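Local coordinates for class II aldolase/adducin N-terminal domain-containing protein (Thermoplasma acidophilum, PDB 3M4R), which is of uncharacterised function, but binds a zinc ion in its class II aldolase-like N-terminal domain and, as a whole protein, may act as an oxidoreductase, at residues 157-162 against 183-188; 133-138 against 206-211; 117-122 against 166-171; 41-46 against 124-129; 22-27 against 65-70. All coordinates share one frame; numbering follows the deposited sequence. Where two conformers were deposited one is given.

Contact 1 of 5, residues 157-162 against 183-188; sequences VVLPYI and IVLRKH. With ZN (zinc ion), chain B.
Val158 and Val184 form the middle bridge of two parallel strand ends, 157-159 and 183-185, whose axes approach to 4.6 Å at 21°. Val184 N gives its proton to Val157 O at 2.8 Å, Leu159 N donates to Val184 O, and Arg186 N donates to Leu159 O; all three bonds are within 11° of straight. The strands belong to a beta-alpha-beta unit connected through helix 166-175. On the face carrying Leu159 and Leu185, their CD2 methyls meet at 3.8 Å.

The side chain of Arg186 can be traced outward. Its CB passes Leu159 O at 3.5 Å and its CG comes to 3.2 Å from the same oxygen, while CG also meets Val158 CG1 at 3.8 Å. CD still brushes that methyl before a bend at chi3 (72°) turns the guanidinium away toward Thr140 O, Leu144 O and Ser146 OG, outside the strand pair.

Beyond the strands, water takes over. One molecule donates to both Pro160 O and Arg186 O. A second accepts from His188 ND1 at 2.6 Å and donates to Ile162 O. His188 NE2 binds zinc at 2.0 Å, in a site shared with Glu116, His130, His132 and a bound water. Held at both ring nitrogens, the imidazole is probably fixed in its rotation, with Ile162 O acting on this zinc ligand indirectly, through water.

Contact 2 of 5, residues 133-138 against 206-211; sequences ADAILS and NIVSRA
Val208 is the main bump of this interface, and Ala133, Ala135 and Ile136 form the hollow that receives it. Its CG2 methyl lies 3.8 Å from Ala133 CB and 4.0 Å from Ile136 CG1, while CG1 lies against both alanine methyls, slightly closer to Ala133 CB. The fork of the valine thus straddles Ala133, the N-cap residue of helix 134-140.

A second bump comes from the other side. With chi2 at -67°, the Ile136 chain bends at CG1 and its terminal CD1 reaches into the notch between Ile207 and Ala211, 4.0 Å from Ile207 CG2 and 3.9 Å from Ala211 CB. Val208 CG2 rests against the Ile136 chain at CG1, the two side chains crossing at about a right angle.

Where neither helix has a long side chain, the backbones draw together. Ala135 CB and Ala211 CB touch at 4.0 Å, and Ala211 CB also rests 3.8 Å from Ala135 O. The short axes consequently pass 8.5 Å apart, crossing at 55°. All six touching residues are buried and the matching surfaces are apolar; Leu153 of helix 146-153 closes over Ile136 and Ala211, and Leu190 of strand 189-194 backs Ile207 and Val208. This is helix-on-helix packing beside the central sheet of the class II aldolase/adducin domain, joining the long C-terminal helix to the helix that follows zinc ligand His132.

Contact 3 of 5, residues 117-122 against 166-171; sequences TFLHAF and FTLAKE
In the helical layer beside the zinc site, Phe118 and Phe166 form a T-shaped (edge-to-face) pair that joins helix 117-121 to helix 166-175. The ring planes stand at 90° with centroids 5.3 Å apart, and the edge of Phe166 is the stem: its CE1 hangs 4.1 Å above the centre of the Phe118 ring. The Phe166 ring reaches Phe118 with its CG anti to the backbone N (chi1 -168°).

Below the aromatic pair, Ala169 supplies a small methyl pressed 3.5 Å from Phe118 CB. Phe122 also closes on it, bringing CD2 to 3.5 Å from Ala169 O, with the oxygen near the ring plane at its edge, and CZ to 4.1 Å from Phe166 CE1. These helices run nearly parallel, their short axes 8.5 Å apart, within the fold's zinc-bearing region: Glu116, a zinc ligand, immediately precedes Thr117.

At the metal-facing flank the packing becomes aliphatic. Leu119 CD2 lies over the second helix, 3.8 Å from both Ala169 CA and Leu168 CG, and the Leu119 side chain approaches within about 5 Å of the zinc ion. Leu168 in turn packs against the ligand His188, while Leu119 touches His130.

Contact 4 of 5, residues 41-46 against 124-129; sequences TSVKTT and PYKFVM
Lys44 NZ is the polar focus between the two segments. Four oxygens surround it, Tyr125 O at 2.8 Å, a water at 2.7 Å, His120 O and Leu123 O, so its three protons must be shared among them. The chain runs extended until chi4 (69°) turns the ammonium over the loop that precedes strand 127-131. The same water contacts Ser42 OG and donates to Lys126 O at 2.9 Å, tying strand and loop together. In return, Lys126 NZ bonds Lys44 O at 2.7 Å and forms a salt bridge with Asp16.

Ser42 and Val128 are an antiparallel hydrogen-bonded pair, but an uneven one. Ser42 N to Val128 O measures 3.0 Å in the carbonyl plane, whereas Val128 N to Ser42 O stretches to 3.3 Å with the donor 37° out of the Ser42 carbonyl plane. On the Val43 face, Val43 CG2 makes a CH-pi contact 3.7 Å from the Phe127 ring centroid, 20° off the normal. Selenomethionine Met129 touches Thr41 CG2 through its CG.

Within the mixed sheet, strand 54-61 flanks 40-48 and strand 189-194 flanks 127-131; helix 16-28 packs on the Thr41, Val43 and Phe127 face, and on the other His120 ND1 hydrogen-bonds Ser42 OG while its ring packs on Val128.

Contact 5 of 5, residues 22-27 against 65-70; sequences YGSRLI and SNLGTI
Ser24 and Leu67 mark the tight end of a helix-on-loop contact in the class II aldolase/adducin domain: helix 16-28 lies against the loop that links strands 54-61 and 75-79. Ser24 CB touches two methyls, 3.6 Å from Ile70 CG2 and 3.7 Å from Leu67 CD2. The other branch of Leu67 runs alongside Ile27, its CD1 meeting Ile27 CG2 at 4.1 Å. With chi1 near -155°, Ile70 carries CG2 between its backbone N and carbonyl carbon, which is the position that presents this methyl to the serine. The hydroxyl of Ser24 is engaged elsewhere, with Val20 O and Thr41 OG1. Two carbonyl oxygens, Ser24 O and Leu67 O, also come close, but both are acceptors and make no bond.

Toward solvent the contact is carried by one long side chain, Arg25. It is exposed and extended from CG to NE, and its aliphatic part lies along the loop backbone, with CG 3.5 Å from Gly68 O. Gly68 adds no side chain of its own here, so the arginine meets bare main chain. Polar bonds replace methyl packing at the tip: the guanidinium approaches Ile70 side-on and grips one carbonyl oxygen with two nitrogens. Arg25 NE reaches Ile70 O at 2.8 Å and Arg25 NH2 reaches it at 2.9 Å, with the oxygen within 9° of the guanidinium plane.

Overall arrangement
Contacts 1 and 4 belong to one mixed sheet, yet contact 1 pairs an outermost strand in parallel whereas contact 4 is antiparallel and central, with lysine-to-carbonyl bonds added to the backbone pairing. Contacts 2 and 3 are buried helix packings, aliphatic in the first and largely aromatic in the second. Contact 5 combines a buried apolar edge with an exposed arginine. Contact 3 adjoins contact 1 through Leu168 and His188, beside the zinc, and contact 4 through His120; contact 4 meets contact 5 through Thr41 and Ser24. Contact 2 touches contact 1 through Leu137, while contacts 1 and 5 lie on opposite sides of the chain's centre, their centres about 23 Å apart.

Contact 1 of 5, residues 157-162 against 183-188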
# COMPACT_ATOMS: atom_id res chain seq x y z
N VAL A 157 -5.42 1.98 13.39
CA VAL A 157 -6.55 2.86 13.27
C VAL A 157 -7.45 2.12 12.32
O VAL A 157 -6.99 1.51 11.35
CB VAL A 157 -6.12 4.24 12.70
CG1 VAL A 157 -7.33 5.02 12.10
CG2 VAL A 157 -5.47 5.07 13.82
N VAL A 158 -8.74 2.16 12.61
CA VAL A 158 -9.74 1.47 11.80
C VAL A 158 -10.60 2.53 11.11
O VAL A 158 -10.97 3.51 11.74
CB VAL A 158 -10.61 0.55 12.66
CG1 VAL A 158 -11.72 -0.08 11.82
CG2 VAL A 158 -9.73 -0.52 13.29
N LEU A 159 -10.83 2.37 9.82
CA LEU A 159 -11.70 3.27 9.05
C LEU A 159 -12.94 2.53 8.60
O LEU A 159 -12.87 1.36 8.27
CB LEU A 159 -10.96 3.80 7.82
CG LEU A 159 -10.27 5.16 7.88
CD1 LEU A 159 -9.45 5.29 9.13
CD2 LEU A 159 -9.41 5.37 6.62
N PRO A 160 -14.09 3.23 8.54
CA PRO A 160 -15.30 2.59 8.06
C PRO A 160 -15.18 2.32 6.60
O PRO A 160 -14.20 2.77 5.99
CB PRO A 160 -16.37 3.66 8.30
CG PRO A 160 -15.66 4.90 8.02
CD PRO A 160 -14.32 4.68 8.71
N TYR A 161 -16.15 1.61 6.01
CA TYR A 161 -16.15 1.39 4.57
C TYR A 161 -16.19 2.74 3.86
O TYR A 161 -17.00 3.58 4.19
CB TYR A 161 -17.32 0.51 4.06
CG TYR A 161 -17.30 0.36 2.55
CD1 TYR A 161 -16.30 -0.38 1.90
CD2 TYR A 161 -18.21 1.03 1.76
CE1 TYR A 161 -16.24 -0.46 0.49
CE2 TYR A 161 -18.15 0.95 0.36
CZ TYR A 161 -17.22 0.19 -0.27
OH TYR A 161 -17.20 0.16 -1.65
N ILE A 162 -15.29 2.91 2.89
CA ILE A 162 -15.33 4.00 1.92
C ILE A 162 -14.94 3.36 0.59
O ILE A 162 -13.96 2.58 0.54
CB ILE A 162 -14.29 5.11 2.23
CG1 ILE A 162 -14.54 5.78 3.58
CG2 ILE A 162 -14.28 6.21 1.13
CD1 ILE A 162 -13.27 6.41 4.15
N ILE A 183 -3.36 0.66 9.23
CA ILE A 183 -4.68 1.25 9.05
C ILE A 183 -5.57 0.19 8.41
O ILE A 183 -5.25 -0.36 7.36
CB ILE A 183 -4.64 2.45 8.13
CG1 ILE A 183 -3.80 3.58 8.75
CG2 ILE A 183 -6.06 2.91 7.83
CD1 ILE A 183 -3.63 4.85 7.81
N VAL A 184 -6.67 -0.12 9.09
CA VAL A 184 -7.61 -1.17 8.70
C VAL A 184 -8.77 -0.52 7.98
O VAL A 184 -9.35 0.42 8.48
CB VAL A 184 -8.15 -1.92 9.91
CG1 VAL A 184 -9.20 -2.97 9.48
CG2 VAL A 184 -6.98 -2.56 10.65
N LEU A 185 -9.08 -1.01 6.79
CA LEU A 185 -10.13 -0.40 5.94
C LEU A 185 -11.27 -1.40 5.89
O LEU A 185 -11.18 -2.42 5.20
CB LEU A 185 -9.57 -0.09 4.54
CG LEU A 185 -8.26 0.72 4.40
CD1 LEU A 185 -7.84 0.90 2.90
CD2 LEU A 185 -8.35 2.06 5.11
N ARG A 186 -12.34 -1.14 6.64
CA ARG A 186 -13.42 -2.10 6.71
C ARG A 186 -14.00 -2.39 5.34
O ARG A 186 -14.20 -1.48 4.55
CB ARG A 186 -14.52 -1.66 7.69
CG ARG A 186 -14.01 -1.54 9.11
CD ARG A 186 -15.14 -1.30 10.12
NE ARG A 186 -15.94 -2.49 10.31
CZ ARG A 186 -16.53 -2.83 11.46
NH1 ARG A 186 -17.25 -3.93 11.50
NH2 ARG A 186 -16.38 -2.09 12.55
N LYS A 187 -14.24 -3.67 5.09
CA LYS A 187 -14.78 -4.19 3.83
C LYS A 187 -13.91 -3.93 2.61
O LYS A 187 -14.44 -3.89 1.49
CB LYS A 187 -16.19 -3.66 3.58
CG LYS A 187 -17.12 -3.82 4.75
CD LYS A 187 -18.62 -3.79 4.32
CE LYS A 187 -19.52 -3.83 5.54
NZ LYS A 187 -20.63 -2.85 5.37
N HIS A 188 -12.60 -3.71 2.85
CA HIS A 188 -11.63 -3.42 1.80
C HIS A 188 -10.33 -4.17 2.09
O HIS A 188 -9.96 -5.04 1.33
CB HIS A 188 -11.36 -1.91 1.73
CG HIS A 188 -10.44 -1.49 0.61
ND1 HIS A 188 -10.18 -0.16 0.33
CD2 HIS A 188 -9.71 -2.20 -0.30
CE1 HIS A 188 -9.31 -0.07 -0.66
NE2 HIS A 188 -9.03 -1.29 -1.08
ZN ZN B . -7.59 -1.76 -2.32
O HOH W 1 -12.77 1.08 4.49
O HOH W 2 -11.91 1.29 1.68
O HOH W 3 -9.08 -1.80 -3.68

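Contact 2 of 5, residues 133-138 against 206-211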
# COMPACT_ATOMS: atom_id res chain seq x y z
N ALA A 133 -6.69 -8.66 2.33
CA ALA A 133 -6.55 -9.93 3.07
C ALA A 133 -7.92 -10.47 3.46
O ALA A 133 -8.71 -9.75 4.07
CB ALA A 133 -5.71 -9.71 4.30
N ASP A 134 -8.19 -11.72 3.09
CA ASP A 134 -9.46 -12.38 3.42
C ASP A 134 -9.89 -12.28 4.91
O ASP A 134 -11.02 -11.93 5.19
CB ASP A 134 -9.42 -13.85 2.98
CG ASP A 134 -10.77 -14.51 3.13
OD1 ASP A 134 -11.69 -14.07 2.40
OD2 ASP A 134 -10.91 -15.44 3.99
N ALA A 135 -9.00 -12.60 5.84
CA ALA A 135 -9.32 -12.51 7.26
C ALA A 135 -9.63 -11.06 7.71
O ALA A 135 -10.37 -10.85 8.67
CB ALA A 135 -8.18 -13.09 8.10
N ILE A 136 -9.08 -10.07 7.03
CA ILE A 136 -9.41 -8.68 7.35
C ILE A 136 -10.82 -8.34 6.86
O ILE A 136 -11.58 -7.63 7.54
CB ILE A 136 -8.39 -7.71 6.78
CG1 ILE A 136 -7.07 -7.81 7.58
CG2 ILE A 136 -8.93 -6.28 6.78
CD1 ILE A 136 -7.12 -7.32 9.06
N LEU A 137 -11.17 -8.86 5.69
CA LEU A 137 -12.50 -8.67 5.14
C LEU A 137 -13.54 -9.32 6.05
O LEU A 137 -14.56 -8.71 6.32
CB LEU A 137 -12.60 -9.23 3.71
CG LEU A 137 -11.97 -8.47 2.52
CD1 LEU A 137 -12.23 -9.25 1.20
CD2 LEU A 137 -12.52 -7.05 2.40
N SER A 138 -13.25 -10.53 6.54
CA SER A 138 -14.15 -11.24 7.44
C SER A 138 -14.38 -10.51 8.75
O SER A 138 -15.52 -10.33 9.15
CB SER A 138 -13.60 -12.62 7.82
OG SER A 138 -13.53 -13.48 6.71
N ASN A 206 1.57 -9.66 11.27
CA ASN A 206 1.12 -9.61 12.68
C ASN A 206 -0.35 -9.25 12.76
O ASN A 206 -1.11 -9.95 13.41
CB ASN A 206 2.00 -8.63 13.48
CG ASN A 206 3.31 -9.28 13.94
OD1 ASN A 206 3.30 -10.47 14.29
ND2 ASN A 206 4.40 -8.53 13.96
N ILE A 207 -0.78 -8.25 12.00
CA ILE A 207 -2.18 -7.82 12.03
C ILE A 207 -3.13 -8.83 11.40
O ILE A 207 -4.18 -9.16 11.99
CB ILE A 207 -2.38 -6.46 11.37
CG1 ILE A 207 -1.78 -5.36 12.28
CG2 ILE A 207 -3.86 -6.20 11.08
CD1 ILE A 207 -1.41 -4.11 11.49
N VAL A 208 -2.78 -9.36 10.24
CA VAL A 208 -3.69 -10.27 9.57
C VAL A 208 -3.81 -11.56 10.39
O VAL A 208 -4.89 -12.10 10.55
CB VAL A 208 -3.25 -10.59 8.14
CG1 VAL A 208 -4.08 -11.70 7.56
CG2 VAL A 208 -3.34 -9.30 7.25
N SER A 209 -2.68 -12.03 10.93
CA SER A 209 -2.64 -13.30 11.64
C SER A 209 -3.44 -13.18 12.93
O SER A 209 -4.09 -14.14 13.33
CB SER A 209 -1.20 -13.80 11.86
OG SER A 209 -0.52 -13.12 12.91
N ARG A 210 -3.46 -12.00 13.54
CA ARG A 210 -4.34 -11.70 14.66
C ARG A 210 -5.83 -11.73 14.27
O ARG A 210 -6.67 -12.25 15.03
CB ARG A 210 -3.97 -10.38 15.35
CG ARG A 210 -2.60 -10.45 16.02
CD ARG A 210 -2.08 -9.09 16.50
NE ARG A 210 -2.65 -8.76 17.81
CZ ARG A 210 -2.18 -7.82 18.63
NH1 ARG A 210 -2.79 -7.60 19.79
NH2 ARG A 210 -1.13 -7.09 18.29
N ALA A 211 -6.14 -11.21 13.10
CA ALA A 211 -7.48 -11.29 12.55
C ALA A 211 -7.88 -12.75 12.34
O ALA A 211 -8.97 -13.16 12.72
CB ALA A 211 -7.57 -10.55 11.19

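Contact 3 of 5, residues 117-122 against 166-171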
# COMPACT_ATOMS: atom_id res chain seq x y z
N THR A 117 -2.85 4.34 -6.09
CA THR A 117 -1.58 4.99 -5.86
C THR A 117 -1.62 6.03 -4.79
O THR A 117 -0.63 6.21 -4.05
CB THR A 117 -1.00 5.60 -7.19
OG1 THR A 117 -0.65 4.52 -8.08
CG2 THR A 117 0.21 6.44 -6.90
N PHE A 118 -2.72 6.76 -4.68
CA PHE A 118 -2.79 7.81 -3.67
C PHE A 118 -2.80 7.30 -2.23
O PHE A 118 -2.35 8.01 -1.34
CB PHE A 118 -3.94 8.74 -3.89
CG PHE A 118 -3.73 9.67 -5.07
CD1 PHE A 118 -2.79 10.67 -5.00
CD2 PHE A 118 -4.40 9.48 -6.25
CE1 PHE A 118 -2.56 11.51 -6.08
CE2 PHE A 118 -4.19 10.34 -7.34
CZ PHE A 118 -3.26 11.36 -7.25
N LEU A 119 -3.20 6.04 -2.00
CA LEU A 119 -3.05 5.46 -0.63
C LEU A 119 -1.59 5.47 -0.21
O LEU A 119 -1.22 5.69 0.98
CB LEU A 119 -3.57 4.02 -0.52
CG LEU A 119 -5.03 3.74 -0.86
CD1 LEU A 119 -5.37 2.22 -0.75
CD2 LEU A 119 -5.98 4.58 0.01
N HIS A 120 -0.75 5.21 -1.20
CA HIS A 120 0.69 5.09 -1.01
C HIS A 120 1.37 6.46 -0.86
O HIS A 120 2.25 6.69 0.03
CB HIS A 120 1.24 4.32 -2.19
CG HIS A 120 0.77 2.89 -2.22
ND1 HIS A 120 1.52 1.86 -1.67
CD2 HIS A 120 -0.37 2.32 -2.69
CE1 HIS A 120 0.85 0.72 -1.81
NE2 HIS A 120 -0.30 0.97 -2.42
N ALA A 121 1.01 7.34 -1.77
CA ALA A 121 1.66 8.67 -1.84
C ALA A 121 1.40 9.46 -0.58
O ALA A 121 2.27 10.17 -0.11
CB ALA A 121 1.16 9.50 -3.10
N PHE A 122 0.19 9.31 -0.04
CA PHE A 122 -0.28 10.11 1.08
C PHE A 122 0.09 9.56 2.47
O PHE A 122 -0.24 10.18 3.45
CB PHE A 122 -1.79 10.26 1.05
CG PHE A 122 -2.32 11.13 -0.07
CD1 PHE A 122 -1.51 11.98 -0.80
CD2 PHE A 122 -3.67 11.13 -0.34
CE1 PHE A 122 -2.06 12.78 -1.78
CE2 PHE A 122 -4.23 11.91 -1.31
CZ PHE A 122 -3.43 12.74 -2.04
N PHE A 166 -10.32 8.36 -4.49
CA PHE A 166 -9.63 9.53 -3.99
C PHE A 166 -10.07 9.98 -2.60
O PHE A 166 -9.22 10.28 -1.73
CB PHE A 166 -9.74 10.68 -5.03
CG PHE A 166 -8.81 11.82 -4.74
CD1 PHE A 166 -7.47 11.69 -4.93
CD2 PHE A 166 -9.29 13.00 -4.19
CE1 PHE A 166 -6.62 12.76 -4.62
CE2 PHE A 166 -8.44 14.04 -3.88
CZ PHE A 166 -7.12 13.91 -4.10
N THR A 167 -11.36 9.97 -2.33
CA THR A 167 -11.82 10.24 -0.95
C THR A 167 -11.24 9.28 0.09
O THR A 167 -10.83 9.72 1.19
CB THR A 167 -13.35 10.33 -0.87
OG1 THR A 167 -13.77 11.30 -1.83
CG2 THR A 167 -13.81 10.82 0.53
N LEU A 168 -11.11 8.00 -0.27
CA LEU A 168 -10.54 7.04 0.63
C LEU A 168 -9.12 7.49 0.96
O LEU A 168 -8.76 7.56 2.13
CB LEU A 168 -10.57 5.63 0.02
CG LEU A 168 -9.74 4.59 0.79
CD1 LEU A 168 -10.32 4.45 2.21
CD2 LEU A 168 -9.70 3.21 0.05
N ALA A 169 -8.34 7.86 -0.09
CA ALA A 169 -6.96 8.24 0.11
C ALA A 169 -6.82 9.45 1.00
O ALA A 169 -5.93 9.48 1.84
CB ALA A 169 -6.18 8.42 -1.26
N LYS A 170 -7.69 10.42 0.83
CA LYS A 170 -7.73 11.61 1.70
C LYS A 170 -8.02 11.30 3.19
O LYS A 170 -7.43 11.87 4.11
CB LYS A 170 -8.83 12.53 1.18
CG LYS A 170 -8.54 13.01 -0.26
CD LYS A 170 -8.40 14.48 -0.36
CE LYS A 170 -7.29 15.07 0.51
NZ LYS A 170 -7.61 16.51 0.59
N GLU A 171 -8.94 10.38 3.42
CA GLU A 171 -9.26 9.93 4.79
C GLU A 171 -8.11 9.16 5.41
O GLU A 171 -7.81 9.31 6.60
CB GLU A 171 -10.44 9.00 4.76
CG GLU A 171 -11.72 9.72 4.61
CD GLU A 171 -12.05 10.59 5.83
OE1 GLU A 171 -12.09 10.07 6.97
OE2 GLU A 171 -12.23 11.80 5.61

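Contact 4 of 5, residues 41-46 against 124-129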
# COMPACT_ATOMS: atom_id res chain seq x y z
N THR A 41 1.87 -2.41 -3.55
CA THR A 41 2.95 -2.00 -2.74
C THR A 41 3.66 -0.82 -3.40
O THR A 41 3.49 -0.55 -4.62
CB THR A 41 3.95 -3.14 -2.65
OG1 THR A 41 4.30 -3.56 -3.99
CG2 THR A 41 3.32 -4.33 -1.84
N SER A 42 4.53 -0.18 -2.62
CA SER A 42 5.26 0.97 -3.09
C SER A 42 6.48 1.25 -2.24
O SER A 42 6.58 0.81 -1.12
CB SER A 42 4.37 2.19 -3.12
OG SER A 42 4.06 2.65 -1.83
N VAL A 43 7.45 1.92 -2.85
CA VAL A 43 8.60 2.42 -2.15
C VAL A 43 8.88 3.85 -2.63
O VAL A 43 8.82 4.11 -3.82
CB VAL A 43 9.82 1.52 -2.35
CG1 VAL A 43 10.14 1.37 -3.82
CG2 VAL A 43 11.01 2.03 -1.50
N LYS A 44 9.14 4.76 -1.69
CA LYS A 44 9.56 6.12 -2.00
C LYS A 44 11.09 6.19 -2.12
O LYS A 44 11.84 5.72 -1.25
CB LYS A 44 9.05 7.09 -0.94
CG LYS A 44 7.53 7.19 -0.92
CD LYS A 44 7.05 8.02 0.25
CE LYS A 44 5.50 7.98 0.37
NZ LYS A 44 4.95 6.65 0.80
N THR A 45 11.56 6.73 -3.25
CA THR A 45 12.95 6.56 -3.61
C THR A 45 13.49 7.80 -4.27
O THR A 45 12.73 8.68 -4.65
CB THR A 45 13.06 5.31 -4.52
OG1 THR A 45 14.43 4.89 -4.57
CG2 THR A 45 12.50 5.56 -5.91
N THR A 46 14.81 7.89 -4.39
CA THR A 46 15.47 9.03 -5.07
C THR A 46 15.98 8.60 -6.41
O THR A 46 16.69 7.60 -6.50
CB THR A 46 16.63 9.51 -4.21
OG1 THR A 46 16.11 9.77 -2.92
CG2 THR A 46 17.30 10.78 -4.73
N PRO A 124 3.30 8.90 4.92
CA PRO A 124 4.67 9.38 4.89
C PRO A 124 5.64 8.39 5.50
O PRO A 124 6.34 8.72 6.50
CB PRO A 124 4.59 10.64 5.77
CG PRO A 124 3.60 10.28 6.79
CD PRO A 124 2.54 9.52 6.01
N TYR A 125 5.64 7.19 4.94
CA TYR A 125 6.62 6.17 5.24
C TYR A 125 7.20 5.71 3.91
O TYR A 125 6.54 5.72 2.85
CB TYR A 125 5.97 4.99 5.96
CG TYR A 125 6.06 4.97 7.50
CD1 TYR A 125 7.28 4.77 8.14
CD2 TYR A 125 4.91 5.09 8.30
CE1 TYR A 125 7.39 4.75 9.56
CE2 TYR A 125 4.98 5.03 9.72
CZ TYR A 125 6.24 4.87 10.35
OH TYR A 125 6.36 4.81 11.74
N LYS A 126 8.47 5.33 3.94
CA LYS A 126 9.17 4.92 2.72
C LYS A 126 8.45 3.75 2.03
O LYS A 126 8.25 3.79 0.80
CB LYS A 126 10.63 4.60 3.02
CG LYS A 126 11.50 4.36 1.83
CD LYS A 126 12.95 4.22 2.25
CE LYS A 126 13.81 3.76 1.06
NZ LYS A 126 14.07 4.86 0.07
N PHE A 127 8.10 2.72 2.78
CA PHE A 127 7.44 1.53 2.22
C PHE A 127 5.99 1.49 2.69
O PHE A 127 5.71 1.73 3.85
CB PHE A 127 8.14 0.21 2.68
CG PHE A 127 9.48 -0.01 2.06
CD1 PHE A 127 10.62 0.64 2.57
CD2 PHE A 127 9.62 -0.87 0.97
CE1 PHE A 127 11.86 0.45 2.00
CE2 PHE A 127 10.90 -1.05 0.38
CZ PHE A 127 12.00 -0.40 0.90
N VAL A 128 5.08 1.14 1.79
CA VAL A 128 3.67 0.98 2.10
C VAL A 128 3.21 -0.30 1.40
O VAL A 128 3.55 -0.57 0.23
CB VAL A 128 2.84 2.16 1.56
CG1 VAL A 128 1.36 1.95 1.82
CG2 VAL A 128 3.32 3.50 2.17
N MSE A 129 2.39 -1.07 2.11
CA MSE A 129 1.82 -2.30 1.58
C MSE A 129 0.32 -2.32 1.82
O MSE A 129 -0.16 -2.02 2.91
CB MSE A 129 2.46 -3.48 2.29
CG MSE A 129 3.93 -3.59 1.94
SE MSE A 129 4.69 -5.14 2.85
CE MSE A 129 6.48 -4.80 2.20
O HOH W 4 5.65 4.26 -0.35

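Contact 5 of 5, residues 22-27 against 65-70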
# COMPACT_ATOMS: atom_id res chain seq x y z
N TYR A 22 10.90 -7.78 -3.47
CA TYR A 22 10.98 -8.87 -2.52
C TYR A 22 9.76 -8.94 -1.62
O TYR A 22 9.14 -9.98 -1.50
CB TYR A 22 12.25 -8.75 -1.69
CG TYR A 22 12.39 -9.89 -0.75
CD1 TYR A 22 12.69 -11.16 -1.21
CD2 TYR A 22 12.19 -9.72 0.63
CE1 TYR A 22 12.82 -12.22 -0.34
CE2 TYR A 22 12.31 -10.75 1.49
CZ TYR A 22 12.61 -12.01 1.01
OH TYR A 22 12.73 -13.05 1.91
N GLY A 23 9.38 -7.81 -1.04
CA GLY A 23 8.21 -7.75 -0.19
C GLY A 23 6.93 -8.12 -0.93
O GLY A 23 6.09 -8.81 -0.39
N SER A 24 6.83 -7.64 -2.16
CA SER A 24 5.65 -7.87 -2.99
C SER A 24 5.50 -9.34 -3.25
O SER A 24 4.42 -9.90 -3.11
CB SER A 24 5.81 -7.13 -4.29
OG SER A 24 5.86 -5.76 -4.00
N ARG A 25 6.59 -9.98 -3.60
CA ARG A 25 6.57 -11.43 -3.84
C ARG A 25 6.08 -12.22 -2.62
O ARG A 25 5.27 -13.13 -2.78
CB ARG A 25 7.93 -11.89 -4.30
CG ARG A 25 8.25 -11.41 -5.71
CD ARG A 25 9.71 -11.63 -6.02
NE ARG A 25 10.01 -11.25 -7.39
CZ ARG A 25 11.20 -11.38 -7.98
NH1 ARG A 25 12.22 -11.94 -7.34
NH2 ARG A 25 11.36 -11.00 -9.24
N LEU A 26 6.56 -11.87 -1.43
CA LEU A 26 6.13 -12.55 -0.19
C LEU A 26 4.63 -12.41 0.04
O LEU A 26 3.97 -13.36 0.31
CB LEU A 26 6.86 -11.97 1.01
CG LEU A 26 8.33 -12.34 1.17
CD1 LEU A 26 8.82 -11.85 2.52
CD2 LEU A 26 8.57 -13.83 1.06
N ILE A 27 4.10 -11.21 -0.11
CA ILE A 27 2.68 -10.95 0.06
C ILE A 27 1.85 -11.70 -0.98
O ILE A 27 0.82 -12.29 -0.64
CB ILE A 27 2.39 -9.45 -0.09
CG1 ILE A 27 2.98 -8.66 1.08
CG2 ILE A 27 0.90 -9.17 -0.22
CD1 ILE A 27 2.61 -9.19 2.41
N SER A 65 1.76 -6.75 -13.92
CA SER A 65 1.97 -8.02 -13.24
C SER A 65 1.18 -8.10 -11.93
O SER A 65 0.86 -7.06 -11.34
CB SER A 65 3.48 -8.19 -12.90
OG SER A 65 3.76 -9.39 -12.17
N ASN A 66 0.94 -9.33 -11.47
CA ASN A 66 0.43 -9.53 -10.14
C ASN A 66 1.63 -9.39 -9.18
O ASN A 66 2.78 -9.42 -9.62
CB ASN A 66 -0.32 -10.87 -10.01
CG ASN A 66 -1.69 -10.86 -10.73
OD1 ASN A 66 -2.23 -9.80 -11.09
ND2 ASN A 66 -2.27 -12.03 -10.89
N LEU A 67 1.35 -9.17 -7.91
CA LEU A 67 2.37 -8.97 -6.87
C LEU A 67 3.31 -10.17 -6.70
O LEU A 67 4.51 -10.01 -6.43
CB LEU A 67 1.67 -8.78 -5.52
CG LEU A 67 1.13 -7.38 -5.21
CD1 LEU A 67 0.37 -7.42 -3.88
CD2 LEU A 67 2.31 -6.40 -5.16
N GLY A 68 2.73 -11.34 -6.86
CA GLY A 68 3.39 -12.64 -6.55
C GLY A 68 4.65 -12.92 -7.37
O GLY A 68 5.62 -13.49 -6.84
N THR A 69 4.64 -12.48 -8.63
CA THR A 69 5.70 -12.74 -9.60
C THR A 69 6.26 -11.43 -10.15
O THR A 69 6.86 -11.39 -11.21
CB THR A 69 5.15 -13.64 -10.76
OG1 THR A 69 4.07 -12.98 -11.40
CG2 THR A 69 4.64 -14.95 -10.21
N ILE A 70 6.13 -10.36 -9.39
CA ILE A 70 6.49 -9.05 -9.87
C ILE A 70 8.04 -8.95 -9.99
O ILE A 70 8.79 -9.71 -9.37
CB ILE A 70 5.92 -7.96 -8.98
CG1 ILE A 70 5.74 -6.64 -9.77
CG2 ILE A 70 6.78 -7.76 -7.71
CD1 ILE A 70 4.75 -5.70 -9.10